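Local coordinates for putative oxidoreductase (PDB 3E82), which is probably an NAD(P)-dependent oxidoreductase of the Gfo/Idh/MocA family, though its substrate is not known, at residues Gln138-Gly143 against Gln190-Pro195; Leu86-Gly91 against Arg108-Leu113; Gly19-Ala24 against Gln261-Val266; Gly200-Leu205 against Glu210-Ala215. All blocks are in the same frame, centred on the assembly; numbering follows the deposited sequence.

Contact 1 (Gln138-Gly143 against Gln190-Pro195); sequences QVIEQG and QLFGLP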
loop_
_atom_site.group_PDB
_atom_site.type_symbol
_atom_site.label_atom_id
_atom_site.label_comp_id
_atom_site.label_asym_id
_atom_site.label_seq_id
_atom_site.Cartn_x
_atom_site.Cartn_y
_atom_site.Cartn_z
ATOM N N GLN B 138 -3.309 -15.590 -14.487
ATOM C CA GLN B 138 -3.537 -17.026 -14.528
ATOM C C GLN B 138 -3.961 -17.570 -13.169
ATOM O O GLN B 138 -4.917 -18.329 -13.072
ATOM C CB GLN B 138 -2.267 -17.737 -14.998
ATOM C CG GLN B 138 -2.358 -19.250 -14.972
ATOM C CD GLN B 138 -1.035 -19.918 -15.322
ATOM O OE1 GLN B 138 -0.008 -19.692 -14.662
ATOM N NE2 GLN B 138 -1.050 -20.744 -16.359
ATOM N N VAL B 139 -3.249 -17.184 -12.118
ATOM C CA VAL B 139 -3.590 -17.661 -10.778
ATOM C C VAL B 139 -4.983 -17.181 -10.367
ATOM O O VAL B 139 -5.776 -17.955 -9.830
ATOM C CB VAL B 139 -2.554 -17.197 -9.731
ATOM C CG1 VAL B 139 -2.981 -17.659 -8.340
ATOM C CG2 VAL B 139 -1.174 -17.766 -10.082
ATOM N N ILE B 140 -5.286 -15.912 -10.628
ATOM C CA ILE B 140 -6.598 -15.370 -10.287
ATOM C C ILE B 140 -7.718 -16.116 -11.015
ATOM O O ILE B 140 -8.695 -16.552 -10.396
ATOM C CB ILE B 140 -6.715 -13.869 -10.658
ATOM C CG1 ILE B 140 -5.731 -13.044 -9.818
ATOM C CG2 ILE B 140 -8.163 -13.393 -10.452
ATOM C CD1 ILE B 140 -5.680 -11.561 -10.184
ATOM N N GLU B 141 -7.578 -16.247 -12.331
ATOM C CA GLU B 141 -8.583 -16.922 -13.150
ATOM C C GLU B 141 -8.745 -18.407 -12.832
ATOM O O GLU B 141 -9.819 -18.975 -13.037
ATOM C CB GLU B 141 -8.256 -16.731 -14.630
ATOM C CG GLU B 141 -8.751 -15.393 -15.169
ATOM C CD GLU B 141 -8.224 -15.077 -16.556
ATOM O OE1 GLU B 141 -7.984 -16.021 -17.341
ATOM O OE2 GLU B 141 -8.060 -13.874 -16.860
ATOM N N GLN B 142 -7.672 -19.019 -12.336
ATOM C CA GLN B 142 -7.666 -20.425 -11.942
ATOM C C GLN B 142 -8.627 -20.628 -10.771
ATOM O O GLN B 142 -9.105 -21.740 -10.529
ATOM C CB GLN B 142 -6.269 -20.834 -11.470
ATOM C CG GLN B 142 -5.375 -21.515 -12.482
ATOM C CD GLN B 142 -3.914 -21.501 -12.034
ATOM O OE1 GLN B 142 -3.609 -21.354 -10.839
ATOM N NE2 GLN B 142 -3.006 -21.662 -12.989
ATOM N N GLY B 143 -8.894 -19.548 -10.043
ATOM C CA GLY B 143 -9.772 -19.619 -8.885
ATOM C C GLY B 143 -8.970 -19.981 -7.642
ATOM O O GLY B 143 -9.514 -20.146 -6.553
ATOM N N GLN B 190 -8.003 -4.120 -17.175
ATOM C CA GLN B 190 -8.191 -5.338 -17.958
ATOM C C GLN B 190 -8.700 -6.466 -17.054
ATOM O O GLN B 190 -9.573 -7.246 -17.439
ATOM C CB GLN B 190 -6.870 -5.754 -18.616
ATOM C CG GLN B 190 -6.501 -4.965 -19.871
ATOM C CD GLN B 190 -7.387 -5.307 -21.068
ATOM O OE1 GLN B 190 -8.348 -4.598 -21.377
ATOM N NE2 GLN B 190 -7.071 -6.410 -21.733
ATOM N N LEU B 191 -8.146 -6.544 -15.847
ATOM C CA LEU B 191 -8.545 -7.577 -14.895
ATOM C C LEU B 191 -9.891 -7.330 -14.230
ATOM O O LEU B 191 -10.702 -8.245 -14.104
ATOM C CB LEU B 191 -7.496 -7.711 -13.773
ATOM C CG LEU B 191 -6.158 -8.377 -14.111
ATOM C CD1 LEU B 191 -5.242 -8.352 -12.898
ATOM C CD2 LEU B 191 -6.411 -9.806 -14.563
ATOM N N PHE B 192 -10.140 -6.091 -13.824
ATOM C CA PHE B 192 -11.353 -5.788 -13.076
ATOM C C PHE B 192 -12.369 -4.808 -13.645
ATOM O O PHE B 192 -13.408 -4.581 -13.019
ATOM C CB PHE B 192 -10.935 -5.282 -11.693
ATOM C CG PHE B 192 -9.871 -6.117 -11.040
ATOM C CD1 PHE B 192 -10.149 -7.420 -10.624
ATOM C CD2 PHE B 192 -8.587 -5.604 -10.837
ATOM C CE1 PHE B 192 -9.166 -8.202 -10.013
ATOM C CE2 PHE B 192 -7.594 -6.379 -10.228
ATOM C CZ PHE B 192 -7.883 -7.678 -9.816
ATOM N N GLY B 193 -12.096 -4.221 -14.803
ATOM C CA GLY B 193 -13.037 -3.243 -15.324
ATOM C C GLY B 193 -12.783 -1.910 -14.629
ATOM O O GLY B 193 -11.760 -1.745 -13.956
ATOM N N LEU B 194 -13.706 -0.963 -14.770
ATOM C CA LEU B 194 -13.550 0.361 -14.161
ATOM C C LEU B 194 -13.826 0.417 -12.660
ATOM O O LEU B 194 -14.770 -0.183 -12.167
ATOM C CB LEU B 194 -14.480 1.376 -14.839
ATOM C CG LEU B 194 -14.353 1.586 -16.346
ATOM C CD1 LEU B 194 -15.399 2.605 -16.808
ATOM C CD2 LEU B 194 -12.948 2.063 -16.668
ATOM N N PRO B 195 -12.997 1.157 -11.913
ATOM C CA PRO B 195 -13.197 1.273 -10.469
ATOM C C PRO B 195 -14.324 2.264 -10.212
ATOM O O PRO B 195 -14.666 3.070 -11.092
ATOM C CB PRO B 195 -11.853 1.800 -9.980
ATOM C CG PRO B 195 -11.430 2.702 -11.133
ATOM C CD PRO B 195 -11.777 1.864 -12.345
#

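Contact 2 (Leu86-Gly91 against Arg108-Leu113); sequences LALNAG and RELIAL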
loop_
_atom_site.group_PDB
_atom_site.type_symbol
_atom_site.label_atom_id
_atom_site.label_comp_id
_atom_site.label_asym_id
_atom_site.label_seq_id
_atom_site.Cartn_x
_atom_site.Cartn_y
_atom_site.Cartn_z
ATOM N N LEU B 86 -3.431 13.558 -38.661
ATOM C CA LEU B 86 -3.040 13.607 -40.061
ATOM C C LEU B 86 -3.108 12.222 -40.697
ATOM O O LEU B 86 -3.603 12.063 -41.812
ATOM C CB LEU B 86 -1.617 14.152 -40.187
ATOM C CG LEU B 86 -1.183 14.480 -41.615
ATOM C CD1 LEU B 86 -2.048 15.615 -42.154
ATOM C CD2 LEU B 86 0.278 14.877 -41.633
ATOM N N ALA B 87 -2.603 11.221 -39.985
ATOM C CA ALA B 87 -2.613 9.850 -40.483
ATOM C C ALA B 87 -4.035 9.368 -40.762
ATOM O O ALA B 87 -4.317 8.825 -41.834
ATOM C CB ALA B 87 -1.932 8.923 -39.476
ATOM N N LEU B 88 -4.924 9.563 -39.789
ATOM C CA LEU B 88 -6.319 9.151 -39.927
ATOM C C LEU B 88 -6.997 9.850 -41.102
ATOM O O LEU B 88 -7.670 9.207 -41.910
ATOM C CB LEU B 88 -7.093 9.435 -38.636
ATOM C CG LEU B 88 -6.750 8.526 -37.448
ATOM C CD1 LEU B 88 -7.568 8.957 -36.226
ATOM C CD2 LEU B 88 -7.054 7.068 -37.801
ATOM N N ASN B 89 -6.826 11.165 -41.194
ATOM C CA ASN B 89 -7.414 11.927 -42.294
ATOM C C ASN B 89 -6.840 11.465 -43.638
ATOM O O ASN B 89 -7.465 11.644 -44.684
ATOM C CB ASN B 89 -7.169 13.429 -42.078
ATOM C CG ASN B 89 -8.220 14.069 -41.178
ATOM O OD1 ASN B 89 -7.922 14.960 -40.378
ATOM N ND2 ASN B 89 -9.462 13.624 -41.316
ATOM N N ALA B 90 -5.661 10.850 -43.600
ATOM C CA ALA B 90 -5.010 10.347 -44.807
ATOM C C ALA B 90 -5.432 8.908 -45.098
ATOM O O ALA B 90 -4.870 8.251 -45.976
ATOM C CB ALA B 90 -3.493 10.415 -44.651
ATOM N N GLY B 91 -6.422 8.422 -44.353
ATOM C CA GLY B 91 -6.893 7.066 -44.552
ATOM C C GLY B 91 -5.950 5.971 -44.074
ATOM O O GLY B 91 -6.017 4.846 -44.569
ATOM N N ARG B 108 -10.698 11.932 -27.308
ATOM C CA ARG B 108 -12.058 11.668 -27.766
ATOM C C ARG B 108 -12.238 12.063 -29.223
ATOM O O ARG B 108 -12.948 11.388 -29.973
ATOM C CB ARG B 108 -13.079 12.408 -26.896
ATOM C CG ARG B 108 -13.204 11.824 -25.501
ATOM C CD ARG B 108 -14.383 12.397 -24.723
ATOM N NE ARG B 108 -14.627 11.626 -23.505
ATOM C CZ ARG B 108 -14.226 11.979 -22.289
ATOM N NH1 ARG B 108 -13.561 13.112 -22.105
ATOM N NH2 ARG B 108 -14.469 11.182 -21.253
ATOM N N GLU B 109 -11.590 13.154 -29.624
ATOM C CA GLU B 109 -11.698 13.611 -31.002
ATOM C C GLU B 109 -11.073 12.578 -31.938
ATOM O O GLU B 109 -11.647 12.263 -32.976
ATOM C CB GLU B 109 -11.033 14.984 -31.167
ATOM C CG GLU B 109 -11.655 16.056 -30.269
ATOM C CD GLU B 109 -11.089 17.453 -30.502
ATOM O OE1 GLU B 109 -9.872 17.575 -30.788
ATOM O OE2 GLU B 109 -11.863 18.428 -30.377
ATOM N N LEU B 110 -9.917 12.035 -31.558
ATOM C CA LEU B 110 -9.255 11.022 -32.381
ATOM C C LEU B 110 -10.108 9.758 -32.500
ATOM O O LEU B 110 -10.223 9.180 -33.580
ATOM C CB LEU B 110 -7.875 10.670 -31.812
ATOM C CG LEU B 110 -6.838 11.793 -31.898
ATOM C CD1 LEU B 110 -5.487 11.281 -31.440
ATOM C CD2 LEU B 110 -6.743 12.301 -33.346
ATOM N N ILE B 111 -10.708 9.334 -31.390
ATOM C CA ILE B 111 -11.561 8.153 -31.401
ATOM C C ILE B 111 -12.697 8.353 -32.412
ATOM O O ILE B 111 -12.952 7.484 -33.252
ATOM C CB ILE B 111 -12.134 7.877 -29.986
ATOM C CG1 ILE B 111 -10.990 7.471 -29.041
ATOM C CG2 ILE B 111 -13.185 6.760 -30.042
ATOM C CD1 ILE B 111 -11.413 7.263 -27.591
ATOM N N ALA B 112 -13.354 9.507 -32.342
ATOM C CA ALA B 112 -14.451 9.832 -33.250
ATOM C C ALA B 112 -13.969 9.870 -34.696
ATOM O O ALA B 112 -14.649 9.383 -35.599
ATOM C CB ALA B 112 -15.055 11.176 -32.872
ATOM N N LEU B 113 -12.790 10.448 -34.909
ATOM C CA LEU B 113 -12.222 10.559 -36.245
ATOM C C LEU B 113 -11.929 9.196 -36.864
ATOM O O LEU B 113 -12.274 8.948 -38.020
ATOM C CB LEU B 113 -10.941 11.402 -36.207
ATOM C CG LEU B 113 -10.257 11.695 -37.552
ATOM C CD1 LEU B 113 -11.227 12.442 -38.474
ATOM C CD2 LEU B 113 -9.002 12.521 -37.321
#

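Contact 3 (Gly19-Ala24 against Gln261-Val266); sequences GKTFHA and QLLAGV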
loop_
_atom_site.group_PDB
_atom_site.type_symbol
_atom_site.label_atom_id
_atom_site.label_comp_id
_atom_site.label_asym_id
_atom_site.label_seq_id
_atom_site.Cartn_x
_atom_site.Cartn_y
_atom_site.Cartn_z
ATOM N N GLY B 19 11.394 4.185 -30.772
ATOM C CA GLY B 19 11.251 3.662 -32.118
ATOM C C GLY B 19 12.309 2.622 -32.441
ATOM O O GLY B 19 12.013 1.590 -33.046
ATOM N N LYS B 20 13.542 2.885 -32.016
ATOM C CA LYS B 20 14.661 1.980 -32.278
ATOM C C LYS B 20 14.725 0.754 -31.370
ATOM O O LYS B 20 15.015 -0.348 -31.831
ATOM C CB LYS B 20 15.987 2.748 -32.165
ATOM C CG LYS B 20 17.245 1.868 -32.209
ATOM C CD LYS B 20 18.498 2.685 -31.895
ATOM C CE LYS B 20 19.793 1.943 -32.215
ATOM N NZ LYS B 20 19.952 0.680 -31.445
ATOM N N THR B 21 14.455 0.947 -30.082
ATOM C CA THR B 21 14.546 -0.141 -29.114
ATOM C C THR B 21 13.344 -1.072 -29.051
ATOM O O THR B 21 13.500 -2.267 -28.827
ATOM C CB THR B 21 14.791 0.411 -27.691
ATOM O OG1 THR B 21 15.797 1.428 -27.740
ATOM C CG2 THR B 21 15.260 -0.700 -26.760
ATOM N N PHE B 22 12.154 -0.522 -29.251
ATOM C CA PHE B 22 10.915 -1.294 -29.182
ATOM C C PHE B 22 10.254 -1.634 -30.516
ATOM O O PHE B 22 10.317 -2.772 -30.987
ATOM C CB PHE B 22 9.892 -0.543 -28.315
ATOM C CG PHE B 22 10.144 -0.652 -26.840
ATOM C CD1 PHE B 22 9.372 -1.513 -26.052
ATOM C CD2 PHE B 22 11.156 0.088 -26.238
ATOM C CE1 PHE B 22 9.610 -1.630 -24.676
ATOM C CE2 PHE B 22 11.406 -0.020 -24.864
ATOM C CZ PHE B 22 10.631 -0.881 -24.082
ATOM N N HIS B 23 9.626 -0.630 -31.117
ATOM C CA HIS B 23 8.886 -0.798 -32.356
ATOM C C HIS B 23 9.561 -1.491 -33.531
ATOM O O HIS B 23 9.027 -2.474 -34.047
ATOM C CB HIS B 23 8.332 0.552 -32.783
ATOM C CG HIS B 23 7.390 1.141 -31.782
ATOM N ND1 HIS B 23 6.181 0.558 -31.464
ATOM C CD2 HIS B 23 7.488 2.248 -31.010
ATOM C CE1 HIS B 23 5.576 1.281 -30.542
ATOM N NE2 HIS B 23 6.347 2.312 -30.248
ATOM N N ALA B 24 10.721 -1.003 -33.960
ATOM C CA ALA B 24 11.390 -1.636 -35.093
ATOM C C ALA B 24 11.640 -3.132 -34.870
ATOM O O ALA B 24 11.279 -3.954 -35.717
ATOM C CB ALA B 24 12.695 -0.924 -35.408
ATOM N N GLN B 261 15.767 -7.109 -21.921
ATOM C CA GLN B 261 16.237 -7.879 -23.054
ATOM C C GLN B 261 16.334 -6.956 -24.280
ATOM O O GLN B 261 17.340 -6.962 -24.982
ATOM C CB GLN B 261 15.297 -9.063 -23.315
ATOM C CG GLN B 261 15.339 -10.113 -22.202
ATOM C CD GLN B 261 14.493 -11.330 -22.505
ATOM O OE1 GLN B 261 13.277 -11.231 -22.663
ATOM N NE2 GLN B 261 15.133 -12.492 -22.585
ATOM N N LEU B 262 15.303 -6.148 -24.517
ATOM C CA LEU B 262 15.308 -5.226 -25.652
ATOM C C LEU B 262 16.474 -4.254 -25.553
ATOM O O LEU B 262 17.167 -4.004 -26.535
ATOM C CB LEU B 262 13.993 -4.441 -25.728
ATOM C CG LEU B 262 12.754 -5.175 -26.250
ATOM C CD1 LEU B 262 11.536 -4.250 -26.132
ATOM C CD2 LEU B 262 12.976 -5.608 -27.715
ATOM N N LEU B 263 16.687 -3.700 -24.364
ATOM C CA LEU B 263 17.787 -2.764 -24.151
ATOM C C LEU B 263 19.118 -3.431 -24.448
ATOM O O LEU B 263 20.054 -2.785 -24.905
ATOM C CB LEU B 263 17.793 -2.255 -22.707
ATOM C CG LEU B 263 16.691 -1.263 -22.329
ATOM C CD1 LEU B 263 16.709 -1.000 -20.829
ATOM C CD2 LEU B 263 16.897 0.027 -23.104
ATOM N N ALA B 264 19.195 -4.731 -24.183
ATOM C CA ALA B 264 20.413 -5.496 -24.415
ATOM C C ALA B 264 20.501 -5.957 -25.866
ATOM O O ALA B 264 21.449 -6.642 -26.253
ATOM C CB ALA B 264 20.457 -6.698 -23.477
ATOM N N GLY B 265 19.500 -5.595 -26.663
ATOM C CA GLY B 265 19.503 -5.971 -28.063
ATOM C C GLY B 265 19.111 -7.399 -28.390
ATOM O O GLY B 265 19.475 -7.903 -29.448
ATOM N N VAL B 266 18.377 -8.058 -27.497
ATOM C CA VAL B 266 17.924 -9.427 -27.738
ATOM C C VAL B 266 16.821 -9.358 -28.793
ATOM O O VAL B 266 15.959 -8.490 -28.719
ATOM C CB VAL B 266 17.329 -10.055 -26.449
ATOM C CG1 VAL B 266 16.747 -11.420 -26.757
ATOM C CG2 VAL B 266 18.404 -10.159 -25.368
HETATM O O HOH W 1 15.834 -3.579 -28.896
#

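Contact 4 (Gly200-Leu205 against Glu210-Ala215); sequences GNIATL and EINDWA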
loop_
_atom_site.group_PDB
_atom_site.type_symbol
_atom_site.label_atom_id
_atom_site.label_comp_id
_atom_site.label_asym_id
_atom_site.label_seq_id
_atom_site.Cartn_x
_atom_site.Cartn_y
_atom_site.Cartn_z
ATOM N N GLY B 200 -5.758 9.277 -4.670
ATOM C CA GLY B 200 -4.342 9.382 -4.947
ATOM C C GLY B 200 -3.512 10.206 -3.982
ATOM O O GLY B 200 -3.989 11.168 -3.388
ATOM N N ASN B 201 -2.251 9.817 -3.851
ATOM C CA ASN B 201 -1.299 10.505 -2.989
ATOM C C ASN B 201 -0.000 10.487 -3.790
ATOM O O ASN B 201 0.627 9.430 -3.946
ATOM C CB ASN B 201 -1.132 9.743 -1.676
ATOM C CG ASN B 201 -0.468 10.576 -0.597
ATOM O OD1 ASN B 201 0.429 11.385 -0.872
ATOM N ND2 ASN B 201 -0.897 10.379 0.640
ATOM N N ILE B 202 0.379 11.651 -4.320
ATOM C CA ILE B 202 1.581 11.781 -5.150
ATOM C C ILE B 202 2.565 12.777 -4.523
ATOM O O ILE B 202 2.174 13.858 -4.082
ATOM C CB ILE B 202 1.190 12.246 -6.592
ATOM C CG1 ILE B 202 0.185 11.259 -7.193
ATOM C CG2 ILE B 202 2.421 12.306 -7.492
ATOM C CD1 ILE B 202 -0.345 11.672 -8.554
ATOM N N ALA B 203 3.844 12.422 -4.491
ATOM C CA ALA B 203 4.818 13.306 -3.870
ATOM C C ALA B 203 6.231 13.233 -4.440
ATOM O O ALA B 203 6.584 12.304 -5.173
ATOM C CB ALA B 203 4.863 13.026 -2.352
ATOM N N THR B 204 7.029 14.234 -4.068
ATOM C CA THR B 204 8.431 14.349 -4.457
ATOM C C THR B 204 9.194 14.191 -3.144
ATOM O O THR B 204 9.226 15.109 -2.327
ATOM C CB THR B 204 8.729 15.741 -5.064
ATOM O OG1 THR B 204 7.890 15.949 -6.210
ATOM C CG2 THR B 204 10.194 15.845 -5.484
ATOM N N LEU B 205 9.803 13.026 -2.945
ATOM C CA LEU B 205 10.514 12.736 -1.701
ATOM C C LEU B 205 12.042 12.700 -1.770
ATOM O O LEU B 205 12.713 12.958 -0.772
ATOM C CB LEU B 205 10.006 11.411 -1.125
ATOM C CG LEU B 205 8.487 11.284 -0.943
ATOM C CD1 LEU B 205 8.153 9.887 -0.439
ATOM C CD2 LEU B 205 7.990 12.347 0.036
ATOM N N GLU B 210 12.730 17.147 -8.455
ATOM C CA GLU B 210 11.856 18.248 -8.828
ATOM C C GLU B 210 10.549 17.755 -9.429
ATOM O O GLU B 210 9.677 18.552 -9.772
ATOM C CB GLU B 210 12.570 19.174 -9.815
ATOM C CG GLU B 210 13.853 19.767 -9.252
ATOM C CD GLU B 210 14.258 21.054 -9.946
ATOM O OE1 GLU B 210 13.433 21.999 -9.972
ATOM O OE2 GLU B 210 15.400 21.122 -10.456
ATOM N N ILE B 211 10.421 16.437 -9.555
ATOM C CA ILE B 211 9.217 15.822 -10.107
ATOM C C ILE B 211 8.802 14.715 -9.150
ATOM O O ILE B 211 9.652 14.142 -8.469
ATOM C CB ILE B 211 9.485 15.163 -11.479
ATOM C CG1 ILE B 211 10.765 15.726 -12.096
ATOM C CG2 ILE B 211 8.301 15.399 -12.399
ATOM C CD1 ILE B 211 11.184 15.030 -13.387
ATOM N N ASN B 212 7.510 14.397 -9.103
ATOM C CA ASN B 212 7.047 13.342 -8.205
ATOM C C ASN B 212 7.819 12.052 -8.443
ATOM O O ASN B 212 8.059 11.661 -9.588
ATOM C CB ASN B 212 5.522 13.118 -8.348
ATOM C CG ASN B 212 5.120 12.370 -9.628
ATOM O OD1 ASN B 212 5.295 11.156 -9.735
ATOM N ND2 ASN B 212 4.553 13.098 -10.592
ATOM N N ASP B 213 8.241 11.412 -7.356
ATOM C CA ASP B 213 8.988 10.157 -7.429
ATOM C C ASP B 213 8.373 9.115 -6.493
ATOM O O ASP B 213 8.982 8.090 -6.201
ATOM C CB ASP B 213 10.460 10.376 -7.051
ATOM C CG ASP B 213 10.622 11.129 -5.742
ATOM O OD1 ASP B 213 9.712 11.065 -4.885
ATOM O OD2 ASP B 213 11.669 11.781 -5.561
ATOM N N TRP B 214 7.168 9.401 -6.019
ATOM C CA TRP B 214 6.451 8.498 -5.132
ATOM C C TRP B 214 4.979 8.679 -5.456
ATOM O O TRP B 214 4.443 9.784 -5.355
ATOM C CB TRP B 214 6.709 8.869 -3.671
ATOM C CG TRP B 214 6.156 7.895 -2.655
ATOM C CD1 TRP B 214 6.821 6.846 -2.072
ATOM C CD2 TRP B 214 4.867 7.946 -2.034
ATOM N NE1 TRP B 214 6.029 6.254 -1.120
ATOM C CE2 TRP B 214 4.824 6.907 -1.075
ATOM C CE3 TRP B 214 3.744 8.770 -2.190
ATOM C CZ2 TRP B 214 3.703 6.674 -0.274
ATOM C CZ3 TRP B 214 2.627 8.537 -1.394
ATOM C CH2 TRP B 214 2.617 7.496 -0.447
ATOM N N ALA B 215 4.330 7.598 -5.861
ATOM C CA ALA B 215 2.919 7.667 -6.194
ATOM C C ALA B 215 2.229 6.462 -5.598
ATOM O O ALA B 215 2.595 5.316 -5.861
ATOM C CB ALA B 215 2.730 7.699 -7.700
#

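Contact 1 (Gln138-Gly143 against Gln190-Pro195)
Ile140 and Leu191 meet methyl to methyl, the CD1 of Ile140 lying 4.2 Å from the CD1 of Leu191. The same Ile140 CD1 also approaches the Phe192 ring, 4.5 Å from CZ, coming in obliquely. All the apolar contact across the pair passes through this one methyl, which the extended outer torsion of Ile140 (chi2 175°) carries away from its own helix; the backbones stay well separated, with Ile140 CA 9.3 Å from Leu191 CA. Within the 190-195 segment, Leu191 CB sits over the centre of one face of the Phe192 ring, 3.7 Å above its plane.

The contact joins the C-terminal ends of helices 131-142 and 176-192 in the C-terminal alpha/beta domain. Ile140 and Leu191 both also pack on Phe151 of strand 148-156, and Phe192 meets that ring edge to face, which places this strand of the sheet against both helix ends.

No hydrogen bond spans the two segments, and two of the polar side chains have partners outside them: Glu141 forms a salt bridge with Arg137, and Gln138 OE1 accepts a bond from Gln292. Backbone bonds end helix 131-142 in a Schellman motif, Gly143 N donating to Ile140 O at 3.0 Å with Gly143 at positive phi.

Contact 2 (Leu86-Gly91 against Arg108-Leu113)
Leu88 and Leu113 carry most of this contact, their side chains meeting at a slant. Leu113 lays its CG and CD2 against Leu88 along its length, with CD2 3.9 Å from Leu88 CB and about as close to Leu88 CD1. The CD1 methyl of Leu88 reaches farther, over the backbone of the opposite helix, to 3.8 Å from Leu110 O; its approach to the Leu110 side chain is looser, 4.5 Å to CD2. On the outer side the amide of Asn89 runs across Leu113 at about a right angle, ND2 standing 3.5 Å from Leu113 CD1. No hydrogen bond crosses between the segments.

With CG opposite the backbone N (chi1 -176°), Leu113 extends toward the other helix; its CD2 meets Leu88 and lies near the Asn89 amide too, while CD1 faces Asn89 ND2. The two helices brought together here, 80-89 and 104-116, belong to the Rossmann-fold domain. Strand 93-96 of the parallel sheet follows the first of them in the chain, and Leu88 and Ala87 both pack on its Val94.

Farther out, Leu110 rests on Ala84 and Arg85 of helix 80-89 as well as on Phe100. A salt bridge from Glu109 to Arg85 ties the same two helices together. Helix 80-89 is closed by a Schellman motif: Gly91 N, at a residue of positive phi, donates a hydrogen bond to Leu88 O at 2.9 Å, while Lys92 N bonds to Ala87 O.

Contact 3 (Gly19-Ala24 against Gln261-Val266)
With chi1 -77° on Phe22 and -76° on Leu262, each side chain leaves its helix opposite its own carbonyl carbon, and the two cross at about a right angle. Leu262 CD1 thereby comes down over one face of the Phe22 ring, displaced toward the rim: it lies 3.7 Å from the ring centroid, 22° off the normal, a CH-pi contact whose closest ring atom is Phe22 CD1 at 3.5 Å.

The other branch, Leu262 CD2, sits 3.6 Å from Thr21 O. Thr21 turns its methyl CG2 across the gap toward the backbone carbonyl of Leu262 and to 4.1 Å from Leu263 CD2, while its hydroxyl is bonded to Phe17 O. A water joins the two backbones, donating to Thr21 O and to Leu262 O, both at 2.7 Å. Thr21 O lies in a wider, pi-type turn, in which Ala24 N bonds back to Gly19 O.

Gly265, at positive phi, closes helix 258-263 with a Schellman motif. Across the contact, that helix of the C-terminal domain rests against helix 17-28, whose first turn carries Gly19, the last glycine of a GxGxxG pattern consistent with the dinucleotide-binding motif of a Rossmann fold.

Contact 4 (Gly200-Leu205 against Glu210-Ala215)
Ala203 and Trp214 pair tightly as antiparallel hydrogen-bonded neighbours, Ala203 N giving a nearly straight bond (168°) to Trp214 O at 2.8 Å. In return Ala203 O takes Asp213 N at 2.9 Å and, weakly, Trp214 N. Leu205 N then meets Asp213 OD1 on its syn side at 2.8 Å; chi1 of 50° tucks the carboxylate between its own N and carbonyl carbon, and Arg206 holds OD2 in a salt bridge.

Side chains pack on both faces of the hairpin. Leu205 CD1 covers the five-membered ring of Trp214 in a CH-pi contact, 3.9 Å from its centroid, while the Asn201 amide stands at the indole edge, its plane nearly perpendicular to the ring (84°). Asn201 is bonded to Lys225 and Asn220 of the second subunit. With Ala215, on the other face, Ile202 packs against Trp177, and its CG2 abuts Asn212 CB at 3.3 Å.

Toward the turn the regular pairing gives way to looser side-chain contact. Thr204, exposed, lies with CG2 3.5 Å from Ile211 O, and the exposed Glu210 and Ile211 point their side chains away. Asp213 and Trp214, both opposite Ala203, form a classic beta bulge in the hairpin of strands 197-203 and 214-220, at one side of the C-terminal sheet and beside the second subunit.

In the fold
The four contacts are separate, none touching another. Contact 2 lies in the Rossmann domain, contacts 1 and 4 in the C-terminal alpha/beta domain, and contact 3 joins the two, bridging 236 intervening residues that include all the segments of the others. Contacts 1 and 3 stand on opposite sides of the chain's centre, their own centres 30 Å apart. Contacts 1 and 4 are linked through the chain, since helix 176-192 leads into strand 197-203, yet their nearest atoms remain about 11 Å apart. Contact 3 adjoins the probable dinucleotide-binding turn. The nearest atoms of contacts 2 and 3 are about 14 Å apart, and those of contacts 3 and 4 about 19 Å. Only contact 4 reaches the second subunit.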